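Local coordinates for protein shikimate 5-dehydrogenase (Mycobacterium fortuitum subsp. fortuitum DSM 46621, PDB 4XIJ) that probably catalyses the NADP-dependent interconversion of 3-dehydroshikimate and shikimate, the fourth of seven steps in chorismate biosynthesis, at residues A17-P22 with E47-T52; A79-A84 with G95-L100; N112-G117 with L250-A255. All blocks are in the same frame, centred on the assembly; numbering follows the deposited sequence.

Interaction 1: A17-P22 with E47-T52; sequences AVLGSP and ERIECT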
loop_
_atom_site.group_PDB
_atom_site.type_symbol
_atom_site.label_atom_id
_atom_site.label_comp_id
_atom_site.label_asym_id
_atom_site.label_seq_id
_atom_site.Cartn_x
_atom_site.Cartn_y
_atom_site.Cartn_z
ATOM N N ALA A 17 -4.910 -12.166 -11.790
ATOM C CA ALA A 17 -4.464 -11.070 -12.641
ATOM C C ALA A 17 -4.348 -9.797 -11.842
ATOM O O ALA A 17 -4.923 -9.676 -10.737
ATOM C CB ALA A 17 -5.436 -10.822 -13.817
ATOM N N VAL A 18 -3.645 -8.836 -12.432
ATOM C CA VAL A 18 -3.733 -7.438 -11.979
ATOM C C VAL A 18 -4.502 -6.611 -12.987
ATOM O O VAL A 18 -4.312 -6.745 -14.191
ATOM C CB VAL A 18 -2.326 -6.817 -11.722
ATOM C CG1 VAL A 18 -1.394 -6.809 -12.989
ATOM C CG2 VAL A 18 -2.459 -5.390 -11.101
ATOM N N LEU A 19 -5.425 -5.800 -12.467
ATOM C CA LEU A 19 -6.268 -4.906 -13.269
ATOM C C LEU A 19 -5.909 -3.450 -13.017
ATOM O O LEU A 19 -5.755 -3.045 -11.865
ATOM C CB LEU A 19 -7.743 -5.096 -12.923
ATOM C CG LEU A 19 -8.368 -6.484 -12.899
ATOM C CD1 LEU A 19 -9.902 -6.401 -12.716
ATOM C CD2 LEU A 19 -7.950 -7.483 -13.938
ATOM N N GLY A 20 -5.789 -2.661 -14.078
ATOM C CA GLY A 20 -5.541 -1.247 -13.895
ATOM C C GLY A 20 -5.127 -0.597 -15.197
ATOM O O GLY A 20 -5.103 -1.272 -16.243
ATOM N N SER A 21 -4.772 0.689 -15.139
ATOM C CA SER A 21 -4.397 1.413 -16.340
ATOM C C SER A 21 -3.729 2.728 -15.936
ATOM O O SER A 21 -4.364 3.591 -15.352
ATOM C CB SER A 21 -5.621 1.652 -17.211
ATOM O OG SER A 21 -5.261 2.431 -18.345
ATOM N N PRO A 22 -2.436 2.879 -16.227
ATOM C CA PRO A 22 -1.584 1.934 -16.966
ATOM C C PRO A 22 -1.215 0.692 -16.139
ATOM O O PRO A 22 -1.262 0.692 -14.896
ATOM C CB PRO A 22 -0.351 2.795 -17.310
ATOM C CG PRO A 22 -0.272 3.771 -16.197
ATOM C CD PRO A 22 -1.723 4.134 -15.918
ATOM N N GLU A 47 -1.909 -12.802 -14.996
ATOM C CA GLU A 47 -1.740 -11.918 -16.129
ATOM C C GLU A 47 -1.985 -10.450 -15.809
ATOM O O GLU A 47 -2.383 -10.129 -14.704
ATOM C CB GLU A 47 -2.628 -12.356 -17.273
ATOM C CG GLU A 47 -4.072 -12.362 -17.004
ATOM C CD GLU A 47 -4.793 -13.243 -18.044
ATOM O OE1 GLU A 47 -5.018 -14.444 -17.773
ATOM O OE2 GLU A 47 -5.082 -12.748 -19.149
ATOM N N ARG A 48 -1.660 -9.592 -16.779
ATOM C CA ARG A 48 -1.953 -8.155 -16.732
ATOM C C ARG A 48 -3.134 -7.855 -17.599
ATOM O O ARG A 48 -3.086 -8.179 -18.805
ATOM C CB ARG A 48 -0.807 -7.324 -17.279
ATOM C CG ARG A 48 0.391 -7.271 -16.444
ATOM C CD ARG A 48 1.542 -6.406 -17.140
ATOM N NE ARG A 48 2.748 -6.926 -16.512
ATOM C CZ ARG A 48 3.272 -6.447 -15.393
ATOM N NH1 ARG A 48 2.745 -5.377 -14.804
ATOM N NH2 ARG A 48 4.306 -7.066 -14.843
ATOM N N ILE A 49 -4.143 -7.203 -17.048
ATOM C CA ILE A 49 -5.299 -6.794 -17.834
ATOM C C ILE A 49 -5.508 -5.297 -17.728
ATOM O O ILE A 49 -5.784 -4.776 -16.658
ATOM C CB ILE A 49 -6.569 -7.559 -17.390
ATOM C CG1 ILE A 49 -6.339 -9.074 -17.476
ATOM C CG2 ILE A 49 -7.713 -7.188 -18.284
ATOM C CD1 ILE A 49 -7.448 -9.951 -16.839
ATOM N N GLU A 50 -5.362 -4.600 -18.846
ATOM C CA GLU A 50 -5.646 -3.175 -18.857
ATOM C C GLU A 50 -7.146 -3.002 -18.630
ATOM O O GLU A 50 -7.976 -3.676 -19.267
ATOM C CB GLU A 50 -5.196 -2.527 -20.179
ATOM C CG GLU A 50 -5.218 -1.001 -20.116
ATOM C CD GLU A 50 -4.724 -0.315 -21.380
ATOM O OE1 GLU A 50 -4.372 -1.019 -22.359
ATOM O OE2 GLU A 50 -4.735 0.944 -21.382
ATOM N N CYS A 51 -7.502 -2.128 -17.692
ATOM C CA CYS A 51 -8.881 -2.047 -17.192
ATOM C C CYS A 51 -9.121 -0.681 -16.574
ATOM O O CYS A 51 -8.371 -0.286 -15.678
ATOM C CB CYS A 51 -9.144 -3.121 -16.126
ATOM S SG CYS A 51 -10.854 -3.314 -15.698
ATOM N N THR A 52 -10.116 0.062 -17.078
ATOM C CA THR A 52 -10.523 1.324 -16.450
ATOM C C THR A 52 -11.435 1.058 -15.249
ATOM O O THR A 52 -11.875 -0.090 -15.049
ATOM C CB THR A 52 -11.266 2.212 -17.437
ATOM O OG1 THR A 52 -12.518 1.565 -17.726
ATOM C CG2 THR A 52 -10.395 2.443 -18.710
HETATM O O HOH W 1 -3.099 2.069 -19.930
#

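Interaction 2: A79-A84 with G95-L100; sequences AALEFA and GSANTL. With SO4 (sulfate ion), chain E.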
loop_
_atom_site.group_PDB
_atom_site.type_symbol
_atom_site.label_atom_id
_atom_site.label_comp_id
_atom_site.label_asym_id
_atom_site.label_seq_id
_atom_site.Cartn_x
_atom_site.Cartn_y
_atom_site.Cartn_z
ATOM N N ALA A 79 -13.687 1.269 -7.646
ATOM C CA ALA A 79 -14.607 0.382 -8.348
ATOM C C ALA A 79 -14.550 -1.036 -7.788
ATOM O O ALA A 79 -15.585 -1.729 -7.744
ATOM C CB ALA A 79 -14.290 0.352 -9.801
ATOM N N ALA A 80 -13.362 -1.495 -7.414
ATOM C CA ALA A 80 -13.258 -2.818 -6.846
ATOM C C ALA A 80 -14.006 -2.942 -5.534
ATOM O O ALA A 80 -14.672 -3.945 -5.293
ATOM C CB ALA A 80 -11.789 -3.173 -6.644
ATOM N N LEU A 81 -13.892 -1.933 -4.688
ATOM C CA LEU A 81 -14.631 -1.943 -3.420
ATOM C C LEU A 81 -16.152 -1.965 -3.656
ATOM O O LEU A 81 -16.906 -2.677 -2.963
ATOM C CB LEU A 81 -14.253 -0.707 -2.597
ATOM C CG LEU A 81 -14.915 -0.636 -1.199
ATOM C CD1 LEU A 81 -14.464 -1.829 -0.338
ATOM C CD2 LEU A 81 -14.533 0.676 -0.551
ATOM N N GLU A 82 -16.608 -1.169 -4.624
ATOM C CA GLU A 82 -18.032 -1.119 -4.970
ATOM C C GLU A 82 -18.533 -2.398 -5.597
ATOM O O GLU A 82 -19.690 -2.762 -5.430
ATOM C CB GLU A 82 -18.316 0.037 -5.926
ATOM C CG GLU A 82 -18.122 1.364 -5.298
ATOM C CD GLU A 82 -19.283 2.299 -5.574
ATOM O OE1 GLU A 82 -20.088 2.587 -4.647
ATOM O OE2 GLU A 82 -19.397 2.742 -6.737
ATOM N N PHE A 83 -17.670 -3.084 -6.333
ATOM C CA PHE A 83 -18.084 -4.278 -7.074
ATOM C C PHE A 83 -18.317 -5.456 -6.120
ATOM O O PHE A 83 -19.260 -6.259 -6.299
ATOM C CB PHE A 83 -17.025 -4.665 -8.127
ATOM C CG PHE A 83 -17.149 -6.078 -8.565
ATOM C CD1 PHE A 83 -18.093 -6.453 -9.539
ATOM C CD2 PHE A 83 -16.360 -7.049 -7.994
ATOM C CE1 PHE A 83 -18.274 -7.806 -9.852
ATOM C CE2 PHE A 83 -16.514 -8.375 -8.322
ATOM C CZ PHE A 83 -17.460 -8.763 -9.273
ATOM N N ALA A 84 -17.461 -5.554 -5.086
ATOM C CA ALA A 84 -17.361 -6.784 -4.290
ATOM C C ALA A 84 -18.622 -7.029 -3.456
ATOM O O ALA A 84 -19.215 -6.095 -2.903
ATOM C CB ALA A 84 -16.160 -6.725 -3.374
ATOM N N GLY A 95 -11.492 3.171 2.097
ATOM C CA GLY A 95 -12.366 3.722 1.079
ATOM C C GLY A 95 -12.038 3.150 -0.298
ATOM O O GLY A 95 -12.581 3.616 -1.283
ATOM N N SER A 96 -11.210 2.108 -0.381
ATOM C CA SER A 96 -10.862 1.553 -1.692
ATOM C C SER A 96 -10.274 0.175 -1.443
ATOM O O SER A 96 -9.891 -0.139 -0.326
ATOM C CB SER A 96 -9.846 2.462 -2.455
ATOM O OG SER A 96 -8.558 2.322 -1.865
ATOM N N ALA A 97 -10.184 -0.634 -2.500
ATOM C CA ALA A 97 -9.664 -1.996 -2.411
ATOM C C ALA A 97 -8.634 -2.287 -3.492
ATOM O O ALA A 97 -8.877 -2.010 -4.686
ATOM C CB ALA A 97 -10.818 -3.034 -2.513
ATOM N N ASN A 98 -7.494 -2.859 -3.098
ATOM C CA ASN A 98 -6.522 -3.263 -4.104
ATOM C C ASN A 98 -6.498 -4.777 -4.327
ATOM O O ASN A 98 -5.607 -5.280 -4.998
ATOM C CB ASN A 98 -5.114 -2.787 -3.717
ATOM C CG ASN A 98 -4.510 -3.646 -2.602
ATOM O OD1 ASN A 98 -5.245 -4.197 -1.795
ATOM N ND2 ASN A 98 -3.193 -3.799 -2.576
ATOM N N THR A 99 -7.477 -5.483 -3.765
ATOM C CA THR A 99 -7.484 -6.944 -3.757
ATOM C C THR A 99 -8.901 -7.443 -3.836
ATOM O O THR A 99 -9.781 -6.938 -3.121
ATOM C CB THR A 99 -6.856 -7.528 -2.471
ATOM O OG1 THR A 99 -5.544 -6.974 -2.263
ATOM C CG2 THR A 99 -6.710 -9.086 -2.554
ATOM N N LEU A 100 -9.117 -8.424 -4.714
ATOM C CA LEU A 100 -10.420 -9.116 -4.795
ATOM C C LEU A 100 -10.151 -10.592 -4.683
ATOM O O LEU A 100 -9.331 -11.118 -5.434
ATOM C CB LEU A 100 -11.143 -8.788 -6.102
ATOM C CG LEU A 100 -11.669 -7.352 -6.218
ATOM C CD1 LEU A 100 -12.045 -7.042 -7.677
ATOM C CD2 LEU A 100 -12.843 -7.167 -5.257
HETATM S S SO4 E . -1.150 -1.379 -5.710
HETATM O O1 SO4 E . 0.303 -1.295 -5.402
HETATM O O2 SO4 E . -1.497 -0.117 -6.434
HETATM O O3 SO4 E . -1.481 -2.544 -6.581
HETATM O O4 SO4 E . -1.809 -1.692 -4.434
#

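Interaction 3: N112-G117 with L250-A255; sequences NTDVDG and LNQAFA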
loop_
_atom_site.group_PDB
_atom_site.type_symbol
_atom_site.label_atom_id
_atom_site.label_comp_id
_atom_site.label_asym_id
_atom_site.label_seq_id
_atom_site.Cartn_x
_atom_site.Cartn_y
_atom_site.Cartn_z
ATOM N N ASN A 112 -7.971 -4.373 1.324
ATOM C CA ASN A 112 -6.941 -3.399 0.998
ATOM C C ASN A 112 -5.618 -3.797 1.639
ATOM O O ASN A 112 -5.440 -3.616 2.835
ATOM C CB ASN A 112 -7.373 -1.982 1.441
ATOM C CG ASN A 112 -6.440 -0.936 0.889
ATOM O OD1 ASN A 112 -5.217 -1.025 1.135
ATOM N ND2 ASN A 112 -6.969 0.038 0.105
ATOM N N THR A 113 -4.704 -4.379 0.854
ATOM C CA THR A 113 -3.440 -4.768 1.437
ATOM C C THR A 113 -2.372 -3.682 1.296
ATOM O O THR A 113 -1.256 -3.869 1.761
ATOM C CB THR A 113 -2.904 -6.079 0.841
ATOM O OG1 THR A 113 -2.462 -5.844 -0.517
ATOM C CG2 THR A 113 -3.970 -7.183 0.925
ATOM N N ASP A 114 -2.726 -2.514 0.721
ATOM C CA ASP A 114 -1.830 -1.348 0.804
ATOM C C ASP A 114 -1.618 -1.013 2.295
ATOM O O ASP A 114 -0.538 -0.526 2.678
ATOM C CB ASP A 114 -2.383 -0.146 0.016
ATOM C CG ASP A 114 -2.442 -0.416 -1.457
ATOM O OD1 ASP A 114 -1.481 -0.976 -1.992
ATOM O OD2 ASP A 114 -3.436 -0.077 -2.105
ATOM N N VAL A 115 -2.629 -1.282 3.132
ATOM C CA VAL A 115 -2.468 -1.101 4.563
ATOM C C VAL A 115 -1.308 -1.976 5.105
ATOM O O VAL A 115 -0.453 -1.508 5.897
ATOM C CB VAL A 115 -3.787 -1.406 5.289
ATOM C CG1 VAL A 115 -3.554 -1.477 6.748
ATOM C CG2 VAL A 115 -4.823 -0.303 4.939
ATOM N N ASP A 116 -1.263 -3.250 4.680
ATOM C CA ASP A 116 -0.176 -4.132 5.078
ATOM C C ASP A 116 1.163 -3.638 4.546
ATOM O O ASP A 116 2.212 -3.879 5.169
ATOM C CB ASP A 116 -0.345 -5.551 4.510
ATOM C CG ASP A 116 -1.590 -6.245 4.971
ATOM O OD1 ASP A 116 -1.801 -6.341 6.165
ATOM O OD2 ASP A 116 -2.372 -6.673 4.121
ATOM N N GLY A 117 1.160 -3.032 3.352
ATOM C CA GLY A 117 2.389 -2.453 2.835
ATOM C C GLY A 117 3.052 -1.539 3.865
ATOM O O GLY A 117 4.279 -1.610 4.105
ATOM N N LEU A 250 6.391 -5.408 -1.241
ATOM C CA LEU A 250 6.569 -6.757 -0.716
ATOM C C LEU A 250 5.452 -7.139 0.240
ATOM O O LEU A 250 4.815 -8.177 0.071
ATOM C CB LEU A 250 7.925 -6.849 -0.031
ATOM C CG LEU A 250 8.239 -8.247 0.517
ATOM C CD1 LEU A 250 8.518 -9.212 -0.597
ATOM C CD2 LEU A 250 9.444 -8.115 1.431
ATOM N N ASN A 251 5.197 -6.274 1.236
ATOM C CA ASN A 251 4.203 -6.591 2.232
ATOM C C ASN A 251 2.751 -6.552 1.694
ATOM O O ASN A 251 1.937 -7.370 2.120
ATOM C CB ASN A 251 4.388 -5.681 3.437
ATOM C CG ASN A 251 5.518 -6.157 4.337
ATOM O OD1 ASN A 251 5.323 -7.049 5.186
ATOM N ND2 ASN A 251 6.720 -5.612 4.138
ATOM N N GLN A 252 2.472 -5.705 0.715
ATOM C CA GLN A 252 1.191 -5.742 0.002
ATOM C C GLN A 252 0.942 -7.114 -0.618
ATOM O O GLN A 252 -0.176 -7.638 -0.625
ATOM C CB GLN A 252 1.137 -4.684 -1.140
ATOM C CG GLN A 252 1.042 -3.248 -0.700
ATOM C CD GLN A 252 1.406 -2.289 -1.823
ATOM O OE1 GLN A 252 1.356 -2.663 -3.015
ATOM N NE2 GLN A 252 1.733 -1.051 -1.465
ATOM N N ALA A 253 2.008 -7.667 -1.195
ATOM C CA ALA A 253 1.910 -8.897 -1.947
ATOM C C ALA A 253 1.816 -10.101 -1.015
ATOM O O ALA A 253 1.151 -11.085 -1.369
ATOM C CB ALA A 253 3.130 -9.035 -2.894
ATOM N N PHE A 254 2.516 -10.057 0.134
ATOM C CA PHE A 254 2.469 -11.201 1.077
ATOM C C PHE A 254 1.008 -11.529 1.357
ATOM O O PHE A 254 0.558 -12.697 1.313
ATOM C CB PHE A 254 3.109 -10.870 2.419
ATOM C CG PHE A 254 4.599 -10.806 2.451
ATOM C CD1 PHE A 254 5.401 -11.425 1.501
ATOM C CD2 PHE A 254 5.212 -10.139 3.511
ATOM C CE1 PHE A 254 6.788 -11.412 1.629
ATOM C CE2 PHE A 254 6.588 -10.100 3.637
ATOM C CZ PHE A 254 7.392 -10.733 2.689
ATOM N N ALA A 255 0.248 -10.477 1.652
ATOM C CA ALA A 255 -1.118 -10.683 2.100
ATOM C C ALA A 255 -2.047 -11.219 0.972
ATOM O O ALA A 255 -2.876 -12.099 1.178
ATOM C CB ALA A 255 -1.642 -9.356 2.685
HETATM O O HOH W 2 1.371 0.397 0.876
#

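Interaction 1: A17-P22 with E47-T52
Two flat groups end side chains of this contact, the carboxylate of Glu-50 and the guanidinium of Arg-48. The carboxylate comes up to Ser-21, OE2 lying 3.4 Å from the serine OG. The guanidinium runs on past Val-18, and its NH1 hydrogen-bonds the carbonyls of Ser-26 and Ile-23.

These are the two parallel strands of a beta-alpha-beta unit, joined through helix 28-38. Their ladder runs from Val-18 N to Glu-47 O (2.9 Å), Ile-49 N to Val-18 O (2.9 Å) and Cys-51 N to Gly-20 O (2.9 Å), with a weak bond from Gly-20 N to Ile-49 O.

One face of the sheet carries Ala-17, Leu-19, Glu-47 and Ile-49. There Leu-19 and Ile-49 run side by side, CD2 of the leucine 3.7 Å from CB of the isoleucine, while Ile-49 CD1 reaches Ala-17 CB, 3.7 Å away. On the other face Val-18 CG1 lies alongside the Arg-48 stem.

Past the ladder, a water 2.7 Å from Ser-21 OG also lies near Glu-50 OE2, at a very short 2.5 Å. Across the two segments the strands are thus joined by backbone bonds and apolar side chains, while Arg-48 makes its polar bonds to the loop at Ile-23 and Ser-26.

Interaction 2: A79-A84 with G95-L100
Ala-80 and Leu-100 belong to the tight side of this contact. The leucine straddles the end of the helix with both methyls: CD1 lies 4.0 Å from Ala-80 CB, and CD2 sits 3.8 Å from Ala-84 CB while also touching the Ala-80 carbonyl oxygen. It gets there because its CG is turned opposite the carbonyl carbon (chi1 -70°), beside the backbone N. Ala-97 fills the next position, its CB 4.1 Å from Leu-81 CB and 4.2 Å from Ala-80 CB. With three alanines at the interface, helix backbone and chain come close, and the CA atoms of Leu-81 and Ala-97 are 5.1 Å apart. Leu-81 extends the close fit the other way, CD2 resting 3.5 Å from Gly-95 C against the peptide that leads to Ser-96.

No hydrogen bond crosses here; the contact is apolar packing of helix 77-83 on the mixed sheet of the substrate-binding domain, at the point where the chain enters strand 99-102. Leu-70, Val-72 and Ala-110 from the neighbouring strands close round Leu-100.

At Phe-83, which is partly exposed, the fit is looser. The ring comes to Leu-100 CD1 obliquely, with its CD2 at 4.3 Å, and also meets Trp-108 and residues of helix 56-61.

Asn-98 points away from the helix, and its ND2 donates to sulfate O4 at 3.1 Å. Lys-77 NZ and Thr-73 OG1 also bind the ion, which probably came from the crystallisation liquor but may mark the substrate pocket. Thr-99 OG1 donates to Asn-98 OD1 from well above the amide plane.

Interaction 3: N112-G117 with L250-A255
Thr-113 and Gln-252 hold the first shell together: the threonine OG1 donates to the Gln-252 carbonyl O at 2.9 Å. This is a helix-helix contact, the first turn of helix 114-122 against the middle of helix 246-261, the pair that, as in other shikimate dehydrogenases, links the substrate-binding and nucleotide-binding domains.

The threonine OG1 is set between backbone N and carbonyl carbon (chi1 71°); this puts CG2 beside the backbone N, where it packs on Ala-255 CB at 3.6 Å. Gly-117, having no side chain, lets its CA come within 4.5 Å of Gln-252 CA, so the Gln-252 CG and Asn-251 CB methylenes lie directly against it. Asn-251 CB also touches the Asp-116 carbonyl oxygen.

The Asp-114 carboxylate and the Gln-252 amide stand almost perpendicular, their planes 82° apart, with Asp-114 OD1 3.2 Å from Gln-252 CD. The two groups are not hydrogen-bonded; instead the glutamine uses its NE2 on a water (2.8 Å) that in turn donates to the Asp-114 main-chain O.

Second-shell partners fix the acidic groups. Lys-77 forms a salt bridge with Asp-114 OD2, and Arg-90 does the same with Asp-116 OD2, the oxygen that rests on Ala-255 CB. Farther out, Asn-98 OD1 accepts from Thr-113 N, and Ser-96 O accepts a hydrogen bond from Asn-112 ND2. That leaves Asn-112 OD1 turned to the start of the helix, where it caps Val-115 N at 3.3 Å, the donor tilted 21° from the amide plane.

Overall arrangement
Running from the N terminus, the three contacts come in series, none nested in or crossing another. Interaction 1 closes the first beta-alpha-beta loop at the outer strand of the mixed sheet. Interaction 2 closes a short excursion through strand 86-87 and helix 89-94, seating a helix on the same sheet; its nearest atoms are about 6 Å from interaction 1. Interaction 3 closes by far the longest loop: the 132 residues between its segments contain the whole six-stranded parallel sheet, and its return tethers that domain to the first. Interactions 2 and 3 touch directly where 95-100 meets 112-117, so the sheet is coupled to the interdomain helices.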